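PDB 4FMV: glucuronoarabinoxylan endo-1,4-beta-xylanase from Clostridium papyrosolvens, which probably hydrolyses internal beta-1,4 linkages of plant xylan, with this chain as the GH30 catalytic part of a longer protein that also has CBM6 and dockerin modules. Local coordinates for residues Ser247-Asp252 and Asn260-Trp265; Thr256-Ala261 and Tyr298-Ala303; Arg283-Gly288 and Arg357-Gly362; Ala291-Pro296 and Val349-Asp354. All coordinates share one frame; numbering follows the deposited sequence. Where two conformers were deposited one is given.

Contact 1 (Ser247-Asp252 and Asn260-Trp265); sequences SKEIHD and NAYIYW
Ile-250 on helix 240-255 and Tyr-262 on strand 261-266 mark the closest backbone approach, with their CA atoms 6.8 Å apart. The Tyr-262 side chain points at the helix and makes the contact. Its CG is anti to the backbone N (chi1 -177°), which sends the ring straight out from the strand. Ile-250 lies across one face of the ring. Its CG1 is 3.6 Å from the Tyr-262 ring centroid and almost on the ring normal, a CH-pi contact. At the far end of the ring, Tyr-262 OH donates a hydrogen bond of 2.8 Å to Glu-249 OE2. Glu-249 comes to the ring edge on an extended chain. The hydroxyl meets OE2 on the anti side, 27° out of the carboxylate plane. The pair joins a strand of the (beta/alpha)8 barrel to the helix just before it, within the beta-alpha-beta unit 227-232, 240-255, 261-266. Leu-287 and Phe-290 of helix 282-291 also pack on Ile-250. All three touching residues are buried. The carboxylate is held at both oxygens, since Glu-249 OE1 forms a salt bridge with Lys-233. This probably keeps Glu-249 ionised despite its burial, and the two bonds probably limit how the carboxylate turns.

Contact 2 (Thr256-Ala261 and Tyr298-Ala303); sequences TGNMNA and YKRVDA
Asn-258 lies in the turn that leads from barrel helix 240-255 to barrel strand 261-266, and it meets Arg-300 on strand 299-303. That strand belongs to the beta structure packed beside the barrel in GH30 enzymes. Asn-258 is the first residue after the helix to leave helical backbone angles, and its phi is positive. The end of the asparagine side chain comes nearer to the strand than its base does. One polar bond carries the contact. Arg-300 NH2 donates to Asn-258 OD1 over 2.8 Å, with an N-H...acceptor angle of 150°. The oxygen sits at the guanidinium edge, close to the guanidinium plane. The donor, however, stands above the carbonyl plane of the amide, 36° out of it. The two flat groups are strongly twisted against each other and do not stack. The Arg-300 chain runs out extended from the strand and then bends at chi3 (78°), which swings the guanidinium round to present its edge. A second bond helps to fix that group, because Arg-300 NE donates to Gln-14 OE1. Gln-14 belongs to strand 11-22, and the Asn-258 side chain also touches it. The Arg-300 side chain also touches Lys-13 of the same strand and Tyr-316 of strand 311-318. The contact therefore spans from the turn after helix 240-255, past strand 11-22, to strand 299-303.

Contact 3 (Arg283-Gly288 and Arg357-Gly362); sequences RAYVLG and RNMAAG
Asn-358 stacks on Tyr-285. The asparagine CB lies over the centre of the tyrosine ring, 3.4 Å from the ring centroid and only 9° off the normal, a CH-pi contact. The amide continues across the same face. Its plane is turned just 12° from the ring plane, and Asn-358 CG is 3.5 Å from Tyr-285 CD2. The ring and amide are thus stacked, with the amide shifted toward the CD2 and CE2 side. At the polar end of Asn-358, OD1 is bonded to Lys-282 NZ, from the first turn of the helix that carries Tyr-285. That bond helps to fix how the amide is turned over the ring.

Tyr-285 lies on helix 282-291, which follows the barrel strand 261-266. The other segment enters strand 360-366 of the side beta structure. There Met-359 and Ala-360 both face Val-352, a G1 beta bulge. Met-359 has the positive phi (42°) that this bulge calls for at its first position. The contact therefore seats a bulged edge of the side structure against a barrel helix.

The remaining contacts are van der Waals packing by Met-359. Its CG lies at the edge of the tyrosine ring, near the ring plane, and 3.8 Å from Tyr-285 CB. The same CG is 3.5 Å from the backbone O of Tyr-285. The methionine chain then bends at chi2 and chi3 and carries the sulfur one turn along the helix. Met-359 SD comes to 3.5 Å from Gly-288 C. Gly-288 has no side chain, and the sulfur rests directly against the helix backbone.

Contact 4 (Ala291-Pro296 and Val349-Asp354); sequences AKFIRP and VSYVTD
Thr-353 OG1 is gripped by two groups, the side-chain OE1 of Gln-289 and the backbone N of Met-359, and Gln-289 NE2 bonds to Tyr-351 O. Strand 347-353 is thereby tied to helix 282-291 just before the chain leaves that helix. Beyond this polar link Phe-293 and Tyr-351 meet in an offset stack. Their centroids are 4.4 Å apart and their planes are inclined by 20°. The phenylalanine reaches over one face of the tyrosine with its outer end. Its CZ is 3.2 Å from Tyr-351 CD2, a close approach, and lies toward the rim of the ring. Phe-293 belongs to the loop between barrel helix 282-291 and strand 299-303. Tyr-351 belongs to the side beta structure that accompanies the barrel in GH30 enzymes, so the stack bridges the two parts near the surface. On the side of the phenylalanine ring away from Tyr-351, Lys-292 CB lies over its centre. Met-359 and, from strand 380-387, Thr-383 and Val-385 also pack on Phe-293.

Along the chain, contact 1 closes first, a short loop from helix 240-255 to strand 261-266 within the barrel. Contact 2 begins on the stretch where contact 1 ends, sharing Asn-260 and Ala-261, and closes at strand 299-303. Before it closes, contacts 3 and 4 have opened, at helix 282-291 and the loop after it. Both cross contact 2. Contact 4 closes first, at strand 347-353, and is nested inside the loop that contact 3 closes at 357-362. Those last two partners are neighbouring antiparallel strands. Contact 1 ties the barrel internally. Contacts 2, 3 and 4 join it to the side beta structure.

Contact 1 (Ser247-Asp252 and Asn260-Trp265)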
loop_
_atom_site.group_PDB
_atom_site.type_symbol
_atom_site.label_atom_id
_atom_site.label_comp_id
_atom_site.label_asym_id
_atom_site.label_seq_id
_atom_site.Cartn_x
_atom_site.Cartn_y
_atom_site.Cartn_z
ATOM N N SER A 247 -10.350 6.931 5.412
ATOM C CA SER A 247 -9.637 7.130 6.688
ATOM C C SER A 247 -9.731 5.857 7.507
ATOM O O SER A 247 -8.722 5.316 7.953
ATOM C CB SER A 247 -10.258 8.283 7.490
ATOM O OG SER A 247 -10.026 9.557 6.875
ATOM N N LYS A 248 -10.962 5.382 7.707
ATOM C CA LYS A 248 -11.206 4.219 8.553
ATOM C C LYS A 248 -10.543 2.937 8.025
ATOM O O LYS A 248 -9.990 2.168 8.792
ATOM C CB LYS A 248 -12.700 4.013 8.760
ATOM C CG LYS A 248 -13.057 2.617 9.322
ATOM C CD LYS A 248 -13.337 2.613 10.799
ATOM C CE LYS A 248 -14.355 1.507 11.154
ATOM N NZ LYS A 248 -14.004 0.128 10.662
ATOM N N GLU A 249 -10.606 2.690 6.723
ATOM C CA GLU A 249 -9.965 1.497 6.171
ATOM C C GLU A 249 -8.439 1.470 6.349
ATOM O O GLU A 249 -7.846 0.416 6.634
ATOM C CB GLU A 249 -10.302 1.337 4.693
ATOM C CG GLU A 249 -9.729 0.056 4.107
ATOM C CD GLU A 249 -10.255 -0.179 2.717
ATOM O OE1 GLU A 249 -11.441 -0.531 2.571
ATOM O OE2 GLU A 249 -9.489 0.008 1.773
ATOM N N ILE A 250 -7.784 2.613 6.198
ATOM C CA ILE A 250 -6.343 2.611 6.431
ATOM C C ILE A 250 -6.054 2.283 7.895
ATOM O O ILE A 250 -5.163 1.494 8.199
ATOM C CB ILE A 250 -5.667 3.939 6.018
ATOM C CG1 ILE A 250 -5.948 4.240 4.541
ATOM C CG2 ILE A 250 -4.166 3.854 6.257
ATOM C CD1 ILE A 250 -5.536 5.677 4.095
ATOM N N HIS A 251 -6.830 2.873 8.795
ATOM C CA HIS A 251 -6.759 2.522 10.214
ATOM C C HIS A 251 -6.914 1.017 10.403
ATOM O O HIS A 251 -6.118 0.387 11.107
ATOM C CB HIS A 251 -7.840 3.283 10.996
ATOM C CG HIS A 251 -8.106 2.730 12.362
ATOM N ND1 HIS A 251 -7.569 3.282 13.506
ATOM C CD2 HIS A 251 -8.860 1.680 12.766
ATOM C CE1 HIS A 251 -7.983 2.593 14.557
ATOM N NE2 HIS A 251 -8.765 1.616 14.138
ATOM N N ASP A 252 -7.926 0.431 9.764
ATOM C CA ASP A 252 -8.214 -1.001 9.935
ATOM C C ASP A 252 -7.070 -1.860 9.369
ATOM O O ASP A 252 -6.711 -2.887 9.935
ATOM C CB ASP A 252 -9.550 -1.375 9.269
ATOM C CG ASP A 252 -10.787 -0.902 10.070
ATOM O OD1 ASP A 252 -10.724 -0.854 11.309
ATOM O OD2 ASP A 252 -11.836 -0.585 9.457
ATOM N N ASN A 260 2.096 -3.818 6.836
ATOM C CA ASN A 260 3.291 -2.987 6.782
ATOM C C ASN A 260 3.130 -1.776 5.869
ATOM O O ASN A 260 3.861 -0.800 5.990
ATOM C CB ASN A 260 4.500 -3.838 6.362
ATOM C CG ASN A 260 4.690 -5.060 7.256
ATOM O OD1 ASN A 260 4.332 -6.166 6.883
ATOM N ND2 ASN A 260 5.234 -4.853 8.451
ATOM N N ALA A 261 2.174 -1.838 4.942
ATOM C CA ALA A 261 2.000 -0.765 3.966
ATOM C C ALA A 261 0.557 -0.698 3.455
ATOM O O ALA A 261 -0.142 -1.709 3.440
ATOM C CB ALA A 261 2.948 -0.980 2.791
ATOM N N TYR A 262 0.125 0.488 3.031
ATOM C CA TYR A 262 -1.178 0.651 2.383
ATOM C C TYR A 262 -0.940 1.500 1.135
ATOM O O TYR A 262 -0.514 2.659 1.229
ATOM C CB TYR A 262 -2.191 1.311 3.329
ATOM C CG TYR A 262 -3.613 1.451 2.764
ATOM C CD1 TYR A 262 -3.917 2.428 1.818
ATOM C CD2 TYR A 262 -4.640 0.628 3.205
ATOM C CE1 TYR A 262 -5.200 2.585 1.329
ATOM C CE2 TYR A 262 -5.940 0.762 2.701
ATOM C CZ TYR A 262 -6.203 1.740 1.754
ATOM O OH TYR A 262 -7.486 1.887 1.258
ATOM N N ILE A 263 -1.197 0.926 -0.039
ATOM C CA ILE A 263 -0.896 1.611 -1.294
ATOM C C ILE A 263 -2.167 1.835 -2.101
ATOM O O ILE A 263 -2.861 0.889 -2.456
ATOM C CB ILE A 263 0.125 0.820 -2.158
ATOM C CG1 ILE A 263 1.468 0.677 -1.439
ATOM C CG2 ILE A 263 0.324 1.482 -3.531
ATOM C CD1 ILE A 263 1.743 -0.731 -0.891
ATOM N N TYR A 264 -2.463 3.101 -2.374
ATOM C CA TYR A 264 -3.616 3.501 -3.164
ATOM C C TYR A 264 -3.456 3.046 -4.627
ATOM O O TYR A 264 -2.368 2.728 -5.092
ATOM C CB TYR A 264 -3.814 5.042 -3.076
ATOM C CG TYR A 264 -5.189 5.549 -3.489
ATOM C CD1 TYR A 264 -6.221 5.655 -2.561
ATOM C CD2 TYR A 264 -5.452 5.938 -4.810
ATOM C CE1 TYR A 264 -7.477 6.122 -2.931
ATOM C CE2 TYR A 264 -6.721 6.395 -5.197
ATOM C CZ TYR A 264 -7.721 6.488 -4.247
ATOM O OH TYR A 264 -8.978 6.916 -4.607
ATOM N N TRP A 265 -4.564 3.036 -5.342
ATOM C CA TRP A 265 -4.598 2.792 -6.775
ATOM C C TRP A 265 -4.051 4.039 -7.527
ATOM O O TRP A 265 -3.227 4.788 -6.980
ATOM C CB TRP A 265 -6.014 2.363 -7.195
ATOM C CG TRP A 265 -6.236 2.045 -8.645
ATOM C CD1 TRP A 265 -7.375 2.304 -9.361
ATOM C CD2 TRP A 265 -5.328 1.404 -9.564
ATOM N NE1 TRP A 265 -7.227 1.876 -10.661
ATOM C CE2 TRP A 265 -5.982 1.324 -10.812
ATOM C CE3 TRP A 265 -4.030 0.902 -9.456
ATOM C CZ2 TRP A 265 -5.379 0.763 -11.941
ATOM C CZ3 TRP A 265 -3.432 0.339 -10.582
ATOM C CH2 TRP A 265 -4.108 0.278 -11.806
#

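Contact 2 (Thr256-Ala261 and Tyr298-Ala303)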
loop_
_atom_site.group_PDB
_atom_site.type_symbol
_atom_site.label_atom_id
_atom_site.label_comp_id
_atom_site.label_asym_id
_atom_site.label_seq_id
_atom_site.Cartn_x
_atom_site.Cartn_y
_atom_site.Cartn_z
ATOM N N THR A 256 -6.303 -3.782 12.741
ATOM C CA THR A 256 -6.725 -5.169 12.538
ATOM C C THR A 256 -5.803 -5.966 11.595
ATOM O O THR A 256 -5.477 -7.123 11.868
ATOM C CB THR A 256 -8.170 -5.225 12.041
ATOM O OG1 THR A 256 -8.988 -4.593 13.023
ATOM C CG2 THR A 256 -8.648 -6.681 11.905
ATOM N N GLY A 257 -5.372 -5.349 10.498
ATOM C CA GLY A 257 -4.568 -6.061 9.522
ATOM C C GLY A 257 -3.103 -6.217 9.899
ATOM O O GLY A 257 -2.424 -7.130 9.412
ATOM N N ASN A 258 -2.611 -5.343 10.777
ATOM C CA ASN A 258 -1.178 -5.307 11.118
ATOM C C ASN A 258 -0.289 -5.198 9.877
ATOM O O ASN A 258 0.850 -5.667 9.843
ATOM C CB ASN A 258 -0.757 -6.494 11.990
ATOM C CG ASN A 258 -1.275 -6.378 13.410
ATOM O OD1 ASN A 258 -0.670 -5.721 14.258
ATOM N ND2 ASN A 258 -2.410 -7.006 13.674
ATOM N N MET A 259 -0.802 -4.527 8.865
ATOM C CA MET A 259 -0.090 -4.474 7.599
ATOM C C MET A 259 1.076 -3.517 7.643
ATOM O O MET A 259 1.074 -2.552 8.421
ATOM C CB MET A 259 -1.063 -4.148 6.476
ATOM C CG MET A 259 -2.119 -5.253 6.403
ATOM S SD MET A 259 -3.015 -5.244 4.879
ATOM C CE MET A 259 -3.827 -6.847 5.011
ATOM N N ASN A 260 2.096 -3.818 6.836
ATOM C CA ASN A 260 3.291 -2.987 6.782
ATOM C C ASN A 260 3.130 -1.776 5.869
ATOM O O ASN A 260 3.861 -0.800 5.990
ATOM C CB ASN A 260 4.500 -3.838 6.362
ATOM C CG ASN A 260 4.690 -5.060 7.256
ATOM O OD1 ASN A 260 4.332 -6.166 6.883
ATOM N ND2 ASN A 260 5.234 -4.853 8.451
ATOM N N ALA A 261 2.174 -1.838 4.942
ATOM C CA ALA A 261 2.000 -0.765 3.966
ATOM C C ALA A 261 0.557 -0.698 3.455
ATOM O O ALA A 261 -0.142 -1.709 3.440
ATOM C CB ALA A 261 2.948 -0.980 2.791
ATOM N N TYR A 298 9.442 3.330 10.973
ATOM C CA TYR A 298 8.649 3.533 12.181
ATOM C C TYR A 298 7.962 2.213 12.514
ATOM O O TYR A 298 7.872 1.311 11.677
ATOM C CB TYR A 298 7.573 4.593 11.971
ATOM C CG TYR A 298 8.037 6.035 12.103
ATOM C CD1 TYR A 298 9.280 6.441 11.620
ATOM C CD2 TYR A 298 7.232 6.974 12.704
ATOM C CE1 TYR A 298 9.698 7.751 11.722
ATOM C CE2 TYR A 298 7.629 8.288 12.821
ATOM C CZ TYR A 298 8.859 8.678 12.321
ATOM O OH TYR A 298 9.257 9.988 12.445
ATOM N N LYS A 299 7.513 2.081 13.750
ATOM C CA LYS A 299 6.733 0.922 14.124
ATOM C C LYS A 299 5.377 1.366 14.666
ATOM O O LYS A 299 5.275 2.388 15.324
ATOM C CB LYS A 299 7.486 0.113 15.176
ATOM C CG LYS A 299 8.747 -0.514 14.633
ATOM C CD LYS A 299 9.528 -1.224 15.709
ATOM C CE LYS A 299 10.771 -1.878 15.114
ATOM N NZ LYS A 299 11.510 -2.627 16.168
ATOM N N ARG A 300 4.330 0.604 14.394
ATOM C CA ARG A 300 3.104 0.852 15.111
ATOM C C ARG A 300 3.336 0.467 16.575
ATOM O O ARG A 300 4.131 -0.434 16.882
ATOM C CB ARG A 300 1.952 0.065 14.511
ATOM C CG ARG A 300 0.637 0.353 15.181
ATOM C CD ARG A 300 -0.502 -0.324 14.466
ATOM N NE ARG A 300 -0.578 -1.747 14.779
ATOM C CZ ARG A 300 -1.315 -2.248 15.761
ATOM N NH1 ARG A 300 -2.013 -1.440 16.541
ATOM N NH2 ARG A 300 -1.340 -3.555 15.976
ATOM N N VAL A 301 2.671 1.167 17.482
ATOM C CA VAL A 301 2.707 0.802 18.892
ATOM C C VAL A 301 1.282 0.684 19.414
ATOM O O VAL A 301 0.340 1.162 18.771
ATOM C CB VAL A 301 3.477 1.840 19.730
ATOM C CG1 VAL A 301 4.917 1.955 19.230
ATOM C CG2 VAL A 301 2.782 3.195 19.665
ATOM N N ASP A 302 1.126 0.035 20.568
ATOM C CA ASP A 302 -0.188 -0.160 21.176
ATOM C C ASP A 302 -0.845 1.140 21.567
ATOM O O ASP A 302 -0.246 1.952 22.255
ATOM C CB ASP A 302 -0.078 -1.020 22.436
ATOM C CG ASP A 302 -0.205 -2.481 22.143
ATOM O OD1 ASP A 302 -1.045 -2.825 21.281
ATOM O OD2 ASP A 302 0.534 -3.281 22.766
ATOM N N ALA A 303 -2.088 1.317 21.141
ATOM C CA ALA A 303 -2.891 2.463 21.546
ATOM C C ALA A 303 -4.349 2.037 21.635
ATOM O O ALA A 303 -4.816 1.211 20.831
ATOM C CB ALA A 303 -2.728 3.613 20.555
#

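Contact 3 (Arg283-Gly288 and Arg357-Gly362)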
loop_
_atom_site.group_PDB
_atom_site.type_symbol
_atom_site.label_atom_id
_atom_site.label_comp_id
_atom_site.label_asym_id
_atom_site.label_seq_id
_atom_site.Cartn_x
_atom_site.Cartn_y
_atom_site.Cartn_z
ATOM N N ARG A 283 -8.718 13.026 -1.050
ATOM C CA ARG A 283 -8.283 11.662 -0.755
ATOM C C ARG A 283 -6.766 11.537 -0.649
ATOM O O ARG A 283 -6.268 10.734 0.148
ATOM C CB ARG A 283 -8.821 10.666 -1.796
ATOM C CG ARG A 283 -10.301 10.299 -1.635
ATOM C CD ARG A 283 -10.856 9.827 -2.978
ATOM N NE ARG A 283 -10.978 10.971 -3.874
ATOM C CZ ARG A 283 -11.085 10.898 -5.193
ATOM N NH1 ARG A 283 -11.073 9.728 -5.795
ATOM N NH2 ARG A 283 -11.187 12.013 -5.909
ATOM N N ALA A 284 -6.027 12.329 -1.429
ATOM C CA ALA A 284 -4.561 12.307 -1.351
ATOM C C ALA A 284 -4.084 12.742 0.030
ATOM O O ALA A 284 -3.129 12.188 0.567
ATOM C CB ALA A 284 -3.937 13.213 -2.438
ATOM N N TYR A 285 -4.751 13.745 0.589
ATOM C CA TYR A 285 -4.426 14.264 1.916
ATOM C C TYR A 285 -4.824 13.276 3.026
ATOM O O TYR A 285 -4.106 13.140 4.021
ATOM C CB TYR A 285 -5.090 15.612 2.136
ATOM C CG TYR A 285 -4.609 16.688 1.175
ATOM C CD1 TYR A 285 -3.470 17.435 1.455
ATOM C CD2 TYR A 285 -5.282 16.946 -0.010
ATOM C CE1 TYR A 285 -3.023 18.427 0.587
ATOM C CE2 TYR A 285 -4.841 17.948 -0.899
ATOM C CZ TYR A 285 -3.708 18.673 -0.592
ATOM O OH TYR A 285 -3.257 19.661 -1.438
ATOM N N VAL A 286 -5.940 12.570 2.848
ATOM C CA VAL A 286 -6.286 11.491 3.777
ATOM C C VAL A 286 -5.103 10.517 3.888
ATOM O O VAL A 286 -4.661 10.184 4.989
ATOM C CB VAL A 286 -7.524 10.698 3.329
ATOM C CG1 VAL A 286 -7.690 9.411 4.221
ATOM C CG2 VAL A 286 -8.780 11.577 3.367
ATOM N N LEU A 287 -4.585 10.060 2.751
ATOM C CA LEU A 287 -3.445 9.145 2.782
ATOM C C LEU A 287 -2.211 9.829 3.360
ATOM O O LEU A 287 -1.412 9.198 4.066
ATOM C CB LEU A 287 -3.162 8.549 1.399
ATOM C CG LEU A 287 -2.053 7.502 1.291
ATOM C CD1 LEU A 287 -2.415 6.267 2.112
ATOM C CD2 LEU A 287 -1.833 7.104 -0.171
ATOM N N GLY A 288 -2.054 11.121 3.072
ATOM C CA GLY A 288 -0.934 11.889 3.601
ATOM C C GLY A 288 -0.888 12.028 5.121
ATOM O O GLY A 288 0.193 12.198 5.700
ATOM N N ARG A 357 -10.799 21.051 5.064
ATOM C CA ARG A 357 -9.364 21.136 5.289
ATOM C C ARG A 357 -8.584 19.986 4.680
ATOM O O ARG A 357 -9.042 18.852 4.703
ATOM C CB ARG A 357 -9.065 21.268 6.773
ATOM C CG ARG A 357 -9.354 22.656 7.273
ATOM C CD ARG A 357 -9.360 22.706 8.777
ATOM N NE ARG A 357 -10.458 21.940 9.355
ATOM C CZ ARG A 357 -10.746 21.953 10.652
ATOM N NH1 ARG A 357 -10.009 22.694 11.468
ATOM N NH2 ARG A 357 -11.743 21.221 11.133
ATOM N N ASN A 358 -7.427 20.300 4.097
ATOM C CA ASN A 358 -6.539 19.274 3.579
ATOM C C ASN A 358 -5.226 19.256 4.345
ATOM O O ASN A 358 -4.367 20.100 4.119
ATOM C CB ASN A 358 -6.291 19.560 2.102
ATOM C CG ASN A 358 -7.523 19.281 1.260
ATOM O OD1 ASN A 358 -8.227 18.283 1.490
ATOM N ND2 ASN A 358 -7.792 20.152 0.279
ATOM N N MET A 359 -5.041 18.273 5.221
ATOM C CA MET A 359 -3.824 18.246 6.033
ATOM C C MET A 359 -3.459 19.638 6.558
ATOM O O MET A 359 -2.283 19.985 6.588
ATOM C CB MET A 359 -2.637 17.696 5.244
ATOM C CG MET A 359 -2.655 16.200 5.037
ATOM S SD MET A 359 -0.970 15.554 4.972
ATOM C CE MET A 359 -0.287 16.327 6.419
ATOM N N ALA A 360 -4.441 20.434 6.970
ATOM C CA ALA A 360 -4.176 21.784 7.469
ATOM C C ALA A 360 -3.532 21.772 8.857
ATOM O O ALA A 360 -3.888 20.955 9.706
ATOM C CB ALA A 360 -5.461 22.595 7.509
ATOM N N ALA A 361 -2.590 22.687 9.084
ATOM C CA ALA A 361 -1.920 22.782 10.376
ATOM C C ALA A 361 -2.969 22.965 11.444
ATOM O O ALA A 361 -3.929 23.700 11.256
ATOM C CB ALA A 361 -0.941 23.947 10.399
ATOM N N GLY A 362 -2.813 22.264 12.553
ATOM C CA GLY A 362 -3.780 22.357 13.626
ATOM C C GLY A 362 -3.240 23.098 14.826
ATOM O O GLY A 362 -2.246 23.826 14.735
#

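Contact 4 (Ala291-Pro296 and Val349-Asp354)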
loop_
_atom_site.group_PDB
_atom_site.type_symbol
_atom_site.label_atom_id
_atom_site.label_comp_id
_atom_site.label_asym_id
_atom_site.label_seq_id
_atom_site.Cartn_x
_atom_site.Cartn_y
_atom_site.Cartn_z
ATOM N N ALA A 291 1.136 8.949 5.450
ATOM C CA ALA A 291 2.409 8.897 4.707
ATOM C C ALA A 291 3.421 9.915 5.137
ATOM O O ALA A 291 4.600 9.609 5.249
ATOM C CB ALA A 291 2.156 9.092 3.225
ATOM N N LYS A 292 2.966 11.149 5.322
ATOM C CA LYS A 292 3.885 12.245 5.595
ATOM C C LYS A 292 4.576 12.023 6.922
ATOM O O LYS A 292 5.784 12.228 7.030
ATOM C CB LYS A 292 3.141 13.586 5.630
ATOM C CG LYS A 292 4.054 14.828 5.781
ATOM C CD LYS A 292 5.078 14.955 4.666
ATOM C CE LYS A 292 5.892 16.269 4.765
ATOM N NZ LYS A 292 6.751 16.428 3.533
ATOM N N PHE A 293 3.787 11.682 7.946
ATOM C CA PHE A 293 4.331 11.574 9.294
ATOM C C PHE A 293 4.799 10.205 9.788
ATOM O O PHE A 293 5.631 10.147 10.699
ATOM C CB PHE A 293 3.350 12.226 10.287
ATOM C CG PHE A 293 2.789 13.520 9.774
ATOM C CD1 PHE A 293 3.606 14.637 9.659
ATOM C CD2 PHE A 293 1.477 13.603 9.342
ATOM C CE1 PHE A 293 3.122 15.816 9.149
ATOM C CE2 PHE A 293 0.984 14.789 8.829
ATOM C CZ PHE A 293 1.814 15.897 8.738
ATOM N N ILE A 294 4.395 9.115 9.133
ATOM C CA ILE A 294 4.858 7.822 9.617
ATOM C C ILE A 294 5.820 7.327 8.560
ATOM O O ILE A 294 5.420 6.703 7.570
ATOM C CB ILE A 294 3.665 6.831 9.693
ATOM C CG1 ILE A 294 2.513 7.434 10.489
ATOM C CG2 ILE A 294 4.092 5.474 10.279
ATOM C CD1 ILE A 294 1.199 6.625 10.381
ATOM N N ARG A 295 7.103 7.455 8.872
ATOM C CA ARG A 295 8.160 7.261 7.887
ATOM C C ARG A 295 8.542 5.790 7.831
ATOM O O ARG A 295 8.371 5.061 8.802
ATOM C CB ARG A 295 9.388 8.105 8.262
ATOM C CG ARG A 295 9.119 9.609 8.364
ATOM C CD ARG A 295 8.387 10.097 7.120
ATOM N NE ARG A 295 9.084 9.754 5.881
ATOM C CZ ARG A 295 8.552 9.902 4.670
ATOM N NH1 ARG A 295 7.322 10.383 4.555
ATOM N NH2 ARG A 295 9.245 9.567 3.579
ATOM N N PRO A 296 9.082 5.352 6.698
ATOM C CA PRO A 296 9.564 3.979 6.628
ATOM C C PRO A 296 10.516 3.674 7.791
ATOM O O PRO A 296 11.477 4.425 8.032
ATOM C CB PRO A 296 10.337 3.979 5.308
ATOM C CG PRO A 296 9.545 4.919 4.452
ATOM C CD PRO A 296 9.142 6.028 5.390
ATOM N N VAL A 349 2.073 18.830 17.515
ATOM C CA VAL A 349 1.408 19.676 16.549
ATOM C C VAL A 349 0.437 18.760 15.830
ATOM O O VAL A 349 0.575 17.545 15.886
ATOM C CB VAL A 349 2.405 20.345 15.571
ATOM C CG1 VAL A 349 3.478 21.098 16.349
ATOM C CG2 VAL A 349 3.047 19.310 14.619
ATOM N N SER A 350 -0.586 19.330 15.210
ATOM C CA SER A 350 -1.618 18.527 14.591
ATOM C C SER A 350 -1.848 18.961 13.157
ATOM O O SER A 350 -1.520 20.081 12.769
ATOM C CB SER A 350 -2.916 18.652 15.368
ATOM O OG SER A 350 -3.443 19.951 15.238
ATOM N N TYR A 351 -2.408 18.059 12.377
ATOM C CA TYR A 351 -2.712 18.324 10.983
ATOM C C TYR A 351 -4.036 17.648 10.753
ATOM O O TYR A 351 -4.201 16.484 11.160
ATOM C CB TYR A 351 -1.649 17.701 10.076
ATOM C CG TYR A 351 -0.258 18.243 10.313
ATOM C CD1 TYR A 351 0.182 19.383 9.652
ATOM C CD2 TYR A 351 0.606 17.626 11.207
ATOM C CE1 TYR A 351 1.444 19.892 9.866
ATOM C CE2 TYR A 351 1.882 18.131 11.427
ATOM C CZ TYR A 351 2.288 19.269 10.756
ATOM O OH TYR A 351 3.552 19.773 10.950
ATOM N N VAL A 352 -4.974 18.340 10.101
ATOM C CA VAL A 352 -6.330 17.806 10.009
ATOM C C VAL A 352 -6.863 17.801 8.595
ATOM O O VAL A 352 -6.640 18.744 7.843
ATOM C CB VAL A 352 -7.317 18.567 10.947
ATOM C CG1 VAL A 352 -7.436 20.010 10.535
ATOM C CG2 VAL A 352 -8.710 17.900 10.951
ATOM N N THR A 353 -7.561 16.729 8.235
ATOM C CA THR A 353 -8.292 16.671 6.975
ATOM C C THR A 353 -9.779 16.423 7.265
ATOM O O THR A 353 -10.142 15.488 7.984
ATOM C CB THR A 353 -7.748 15.582 6.046
ATOM O OG1 THR A 353 -6.399 15.899 5.651
ATOM C CG2 THR A 353 -8.615 15.459 4.793
ATOM N N ASP A 354 -10.624 17.284 6.724
ATOM C CA ASP A 354 -12.076 17.162 6.856
ATOM C C ASP A 354 -12.728 17.848 5.641
ATOM O O ASP A 354 -12.045 18.082 4.631
ATOM C CB ASP A 354 -12.595 17.679 8.216
ATOM C CG ASP A 354 -12.619 19.188 8.312
ATOM O OD1 ASP A 354 -12.045 19.850 7.426
ATOM O OD2 ASP A 354 -13.207 19.713 9.287
#